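Local coordinates for protein putative secreted lipase (Streptomyces sp. W007, PDB 5H6B) that hydrolyses triacylglycerols, acting as a thermostable and probably secreted lipase of a marine bacterium, at residues A[183-188]-A[209-214]; A[191-196]-A[215-220]. All coordinates share one frame; numbering follows the deposited sequence.

How the contacts relate
Contacts 1 and 2 alternate along the chain, and together they show one edge of an alpha/beta hydrolase sheet and the loops that lead into it. In contact 2 the last two parallel strands, 191-196 and 216-220, run side by side: 191-196 is an inner strand, buried from Y192 onward, while 216-220 forms one edge of the sheet within this chain and is more exposed. Contact 1 joins the loops entering these strands, 183-188 and 209-214, over L211 and D185, its two buried members. Regular backbone bonds build contact 2, with apolar, amide and guanidinium side chains beside them, whereas carboxylate, zinc and water dominate contact 1. Y192 and N218 reach back from the strands to the loops.

Contact 1. Residues A[183-188]-A[209-214]; sequences GGDTVP and QYLDGP. With ZN (zinc ion), chain D.
D185 offers OD2 to the backbone N of D212 across a 2.8 Å hydrogen bond, and its other carboxylate oxygen, OD1, binds a zinc ion at 2.0 Å. The metal lies 2.8 Å from OD2, too long to match its bond to OD1, so the carboxylate holds it chiefly through one oxygen and keeps the second for the loop 209-214. H139 is a further ligand of this zinc. The N-H of D212 arrives on the anti side of OD2, somewhat out of the carboxylate plane, and the bond is bent, with 135° at the hydrogen. With chi1 of D185 at -67°, the carboxylate lies beside its own backbone N and turns from loop 183-188 toward this amide.

CB of D185 meets both the methyl CD2 of L211, at 3.7 Å, and the carbonyl O of D212. L211 also touches Y192, V194 and V216, which seats this buried residue on the strands that follow the loops. Farther along, the methyl CG2 of T186 rests 3.5 Å from the carbonyl O of D212, and T186 itself packs on Y192 and V216.

Two waters fill out the polar side. One accepts from the backbone N of D185 and donates to D212 OD2. The second accepts from the T186 N and lies 2.5 Å from D212 O, an unusually short distance to be read with caution. D212 is thus joined firmly to the facing loop through its amide and its water-bridged carboxylate.

The carboxylates of D185 and D212 remain 5.1 Å apart between their OD2 atoms. Their like charges would probably disfavour closer approach, whereas the zinc ion and the donated amide hydrogen should both favour the anionic form of D185, each held by a different oxygen.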
loop_
_atom_site.group_PDB
_atom_site.type_symbol
_atom_site.label_atom_id
_atom_site.label_comp_id
_atom_site.label_asym_id
_atom_site.label_seq_id
_atom_site.Cartn_x
_atom_site.Cartn_y
_atom_site.Cartn_z
ATOM N N GLY A 183 13.954 13.832 -6.559
ATOM C CA GLY A 183 13.028 14.920 -6.853
ATOM C C GLY A 183 11.949 15.034 -5.788
ATOM O O GLY A 183 12.140 14.638 -4.639
ATOM N N GLY A 184 10.807 15.582 -6.173
ATOM C CA GLY A 184 9.666 15.712 -5.272
ATOM C C GLY A 184 8.965 14.382 -5.052
ATOM O O GLY A 184 9.112 13.452 -5.845
ATOM N N ASP A 185 8.193 14.308 -3.969
ATOM C CA ASP A 185 7.471 13.093 -3.604
ATOM C C ASP A 185 6.397 12.692 -4.609
ATOM O O ASP A 185 6.148 11.498 -4.808
ATOM C CB ASP A 185 6.771 13.289 -2.273
ATOM C CG ASP A 185 7.709 13.439 -1.135
ATOM O OD1 ASP A 185 8.925 13.323 -1.329
ATOM O OD2 ASP A 185 7.207 13.672 -0.025
ATOM N N THR A 186 5.745 13.684 -5.213
ATOM C CA THR A 186 4.566 13.432 -6.023
ATOM C C THR A 186 4.766 13.635 -7.518
ATOM O O THR A 186 5.753 14.186 -7.984
ATOM C CB THR A 186 3.349 14.244 -5.532
ATOM O OG1 THR A 186 3.630 15.643 -5.571
ATOM C CG2 THR A 186 3.009 13.853 -4.120
ATOM N N VAL A 187 3.800 13.123 -8.254
ATOM C CA VAL A 187 3.744 13.185 -9.691
ATOM C C VAL A 187 2.407 13.877 -9.951
ATOM O O VAL A 187 1.432 13.592 -9.258
ATOM C CB VAL A 187 3.853 11.738 -10.256
ATOM C CG1 VAL A 187 2.850 11.437 -11.367
ATOM C CG2 VAL A 187 5.287 11.450 -10.691
ATOM N N PRO A 188 2.356 14.812 -10.922
ATOM C CA PRO A 188 1.065 15.463 -11.208
ATOM C C PRO A 188 0.058 14.472 -11.834
ATOM O O PRO A 188 0.467 13.519 -12.514
ATOM C CB PRO A 188 1.445 16.601 -12.180
ATOM C CG PRO A 188 2.710 16.151 -12.827
ATOM C CD PRO A 188 3.403 15.193 -11.897
ATOM N N GLN A 209 6.819 8.932 6.872
ATOM C CA GLN A 209 5.847 8.220 6.044
ATOM C C GLN A 209 5.041 9.194 5.188
ATOM O O GLN A 209 4.617 8.851 4.089
ATOM C CB GLN A 209 4.901 7.399 6.911
ATOM C CG GLN A 209 5.614 6.381 7.793
ATOM C CD GLN A 209 4.668 5.710 8.750
ATOM O OE1 GLN A 209 3.466 5.619 8.495
ATOM N NE2 GLN A 209 5.197 5.249 9.875
ATOM N N TYR A 210 4.838 10.408 5.712
ATOM C CA TYR A 210 4.071 11.447 5.030
ATOM C C TYR A 210 4.710 11.889 3.722
ATOM O O TYR A 210 5.928 11.938 3.607
ATOM C CB TYR A 210 3.897 12.684 5.916
ATOM C CG TYR A 210 3.039 12.518 7.140
ATOM C CD1 TYR A 210 1.999 11.576 7.196
ATOM C CD2 TYR A 210 3.228 13.355 8.246
ATOM C CE1 TYR A 210 1.215 11.461 8.331
ATOM C CE2 TYR A 210 2.442 13.246 9.384
ATOM C CZ TYR A 210 1.436 12.297 9.410
ATOM O OH TYR A 210 0.654 12.159 10.520
ATOM N N LEU A 211 3.851 12.201 2.750
ATOM C CA LEU A 211 4.255 12.744 1.471
ATOM C C LEU A 211 4.044 14.266 1.440
ATOM O O LEU A 211 3.308 14.836 2.233
ATOM C CB LEU A 211 3.464 12.083 0.347
ATOM C CG LEU A 211 3.773 10.608 0.069
ATOM C CD1 LEU A 211 2.674 10.013 -0.799
ATOM C CD2 LEU A 211 5.112 10.411 -0.611
ATOM N N ASP A 212 4.712 14.910 0.499
ATOM C CA ASP A 212 4.626 16.349 0.314
ATOM C C ASP A 212 4.276 16.658 -1.132
ATOM O O ASP A 212 4.837 16.078 -2.059
ATOM C CB ASP A 212 5.965 16.979 0.663
ATOM C CG ASP A 212 6.072 18.427 0.231
ATOM O OD1 ASP A 212 5.657 19.323 0.997
ATOM O OD2 ASP A 212 6.625 18.653 -0.861
ATOM N N GLY A 213 3.376 17.610 -1.305
ATOM C CA GLY A 213 2.963 18.056 -2.618
ATOM C C GLY A 213 1.624 18.762 -2.527
ATOM O O GLY A 213 0.958 18.714 -1.482
ATOM N N PRO A 214 1.208 19.417 -3.624
ATOM C CA PRO A 214 -0.104 20.060 -3.623
ATOM C C PRO A 214 -1.289 19.084 -3.510
ATOM O O PRO A 214 -2.320 19.478 -2.960
ATOM C CB PRO A 214 -0.130 20.807 -4.966
ATOM C CG PRO A 214 0.803 20.043 -5.834
ATOM C CD PRO A 214 1.900 19.575 -4.917
HETATM ZN ZN ZN D . 10.009 13.500 0.312
HETATM O O HOH W 1 8.456 16.734 -2.171
HETATM O O HOH W 2 5.718 16.514 -4.376
#

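Contact 2. Residues A[191-196]-A[215-220]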
loop_
_atom_site.group_PDB
_atom_site.type_symbol
_atom_site.label_atom_id
_atom_site.label_comp_id
_atom_site.label_asym_id
_atom_site.label_seq_id
_atom_site.Cartn_x
_atom_site.Cartn_y
_atom_site.Cartn_z
ATOM N N ARG A 191 -3.880 11.698 -6.869
ATOM C CA ARG A 191 -4.288 12.079 -5.520
ATOM C C ARG A 191 -3.715 11.093 -4.498
ATOM O O ARG A 191 -4.013 9.903 -4.522
ATOM C CB ARG A 191 -5.811 12.188 -5.426
ATOM C CG ARG A 191 -6.369 13.230 -6.404
ATOM C CD ARG A 191 -7.383 14.187 -5.783
ATOM N NE ARG A 191 -8.766 13.721 -5.914
ATOM C CZ ARG A 191 -9.820 14.246 -5.280
ATOM N NH1 ARG A 191 -9.691 15.269 -4.432
ATOM N NH2 ARG A 191 -11.028 13.735 -5.495
ATOM N N TYR A 192 -2.881 11.619 -3.609
ATOM C CA TYR A 192 -2.141 10.833 -2.637
ATOM C C TYR A 192 -2.746 10.996 -1.266
ATOM O O TYR A 192 -2.986 12.134 -0.833
ATOM C CB TYR A 192 -0.698 11.317 -2.559
ATOM C CG TYR A 192 0.127 11.141 -3.812
ATOM C CD1 TYR A 192 0.019 12.032 -4.889
ATOM C CD2 TYR A 192 1.051 10.109 -3.908
ATOM C CE1 TYR A 192 0.809 11.888 -6.018
ATOM C CE2 TYR A 192 1.846 9.967 -5.026
ATOM C CZ TYR A 192 1.726 10.844 -6.078
ATOM O OH TYR A 192 2.521 10.639 -7.179
ATOM N N THR A 193 -2.966 9.872 -0.578
ATOM C CA THR A 193 -3.342 9.868 0.847
ATOM C C THR A 193 -2.332 8.989 1.611
ATOM O O THR A 193 -1.839 7.988 1.088
ATOM C CB THR A 193 -4.780 9.346 1.058
ATOM O OG1 THR A 193 -5.686 10.044 0.184
ATOM C CG2 THR A 193 -5.245 9.501 2.517
ATOM N N VAL A 194 -1.983 9.415 2.820
ATOM C CA VAL A 194 -1.128 8.647 3.708
ATOM C C VAL A 194 -1.835 8.580 5.059
ATOM O O VAL A 194 -2.285 9.598 5.590
ATOM C CB VAL A 194 0.266 9.264 3.881
ATOM C CG1 VAL A 194 1.095 8.461 4.871
ATOM C CG2 VAL A 194 0.991 9.348 2.556
ATOM N N ILE A 195 -1.960 7.362 5.582
ATOM C CA ILE A 195 -2.520 7.126 6.891
ATOM C C ILE A 195 -1.394 6.483 7.689
ATOM O O ILE A 195 -0.896 5.412 7.333
ATOM C CB ILE A 195 -3.754 6.211 6.827
ATOM C CG1 ILE A 195 -4.794 6.764 5.848
ATOM C CG2 ILE A 195 -4.348 6.034 8.217
ATOM C CD1 ILE A 195 -5.780 5.741 5.355
ATOM N N ALA A 196 -0.996 7.167 8.763
ATOM C CA ALA A 196 0.088 6.772 9.620
ATOM C C ALA A 196 -0.401 6.688 11.047
ATOM O O ALA A 196 -1.416 7.309 11.410
ATOM C CB ALA A 196 1.227 7.774 9.517
ATOM N N ASN A 215 -1.151 17.844 -4.004
ATOM C CA ASN A 215 -2.282 16.883 -4.019
ATOM C C ASN A 215 -2.113 15.718 -3.041
ATOM O O ASN A 215 -2.390 14.551 -3.380
ATOM C CB ASN A 215 -2.533 16.363 -5.441
ATOM C CG ASN A 215 -2.840 17.478 -6.422
ATOM O OD1 ASN A 215 -3.463 18.479 -6.075
ATOM N ND2 ASN A 215 -2.396 17.312 -7.651
ATOM N N VAL A 216 -1.699 16.065 -1.824
ATOM C CA VAL A 216 -1.427 15.108 -0.761
ATOM C C VAL A 216 -2.310 15.377 0.443
ATOM O O VAL A 216 -2.485 16.525 0.834
ATOM C CB VAL A 216 0.028 15.183 -0.297
ATOM C CG1 VAL A 216 0.269 14.204 0.846
ATOM C CG2 VAL A 216 0.961 14.913 -1.466
ATOM N N ARG A 217 -2.854 14.307 1.027
ATOM C CA ARG A 217 -3.525 14.384 2.304
ATOM C C ARG A 217 -2.836 13.434 3.280
ATOM O O ARG A 217 -2.867 12.235 3.082
ATOM C CB ARG A 217 -4.997 14.025 2.152
ATOM C CG ARG A 217 -5.778 14.209 3.445
ATOM C CD ARG A 217 -7.263 14.424 3.176
ATOM N NE ARG A 217 -8.074 14.234 4.387
ATOM C CZ ARG A 217 -8.392 13.053 4.932
ATOM N NH1 ARG A 217 -7.969 11.917 4.387
ATOM N NH2 ARG A 217 -9.141 13.004 6.040
ATOM N N ASN A 218 -2.226 13.976 4.329
ATOM C CA ASN A 218 -1.579 13.166 5.350
ATOM C C ASN A 218 -2.487 13.125 6.554
ATOM O O ASN A 218 -2.923 14.159 7.017
ATOM C CB ASN A 218 -0.214 13.743 5.740
ATOM C CG ASN A 218 0.820 13.579 4.640
ATOM O OD1 ASN A 218 1.078 12.478 4.166
ATOM N ND2 ASN A 218 1.421 14.681 4.229
ATOM N N VAL A 219 -2.724 11.922 7.073
ATOM C CA VAL A 219 -3.672 11.680 8.142
ATOM C C VAL A 219 -3.016 10.879 9.259
ATOM O O VAL A 219 -2.367 9.843 9.017
ATOM C CB VAL A 219 -4.871 10.887 7.597
ATOM C CG1 VAL A 219 -5.918 10.659 8.687
ATOM C CG2 VAL A 219 -5.473 11.621 6.397
ATOM N N LEU A 220 -3.176 11.378 10.476
ATOM C CA LEU A 220 -2.712 10.711 11.665
ATOM C C LEU A 220 -3.893 9.934 12.228
ATOM O O LEU A 220 -4.932 10.527 12.564
ATOM C CB LEU A 220 -2.207 11.723 12.689
ATOM C CG LEU A 220 -1.619 11.127 13.974
ATOM C CD1 LEU A 220 -0.418 10.246 13.659
ATOM C CD2 LEU A 220 -1.237 12.229 14.963
#
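N218 brings its amide alongside V194 because chi1 of -71° sets CG beside its own backbone N, on the flank facing strand 191-196; there OD1 lies 3.3 Å from CB of V194. The two side chains point the same way, and ND2 of N218 finds its partner in the carbonyl O of L211. On the reverse face R217 leaves its strand with CG anti to the backbone N (chi1 -175°) and stays extended as far as NE. T193 points the same way beside it, its methyl CG2 standing at the edge of the guanidinium, 4.1 Å from NH1, while CG2 of V219 sits 3.2 Å above one face, offset toward the rim. NH2 of R217 forms a salt bridge with E245 of helix 240-250, which also packs on T193, I195 and V219.

The strands belong to the parallel sheet of the alpha/beta hydrolase fold, and their short segments run nearly parallel, 9° apart in direction. Y192 and V194 turn both N and O toward 215-220. The N of Y192 reaches the O of N215, almost straight at 3.0 Å, and its O receives the N of R217. V194 spans R217 O and V219 N, the latter bond being 2.8 Å, and A196 N then meets V219 O. R191, T193 and I195 bond through their backbones to strand 128-134, so 191-196 is held on both edges.

N215 O also lies in the ring plane of Y192, 3.8 Å from CD1. Beyond that ring, the Y192 hydroxyl takes a hydrogen bond from V187 N.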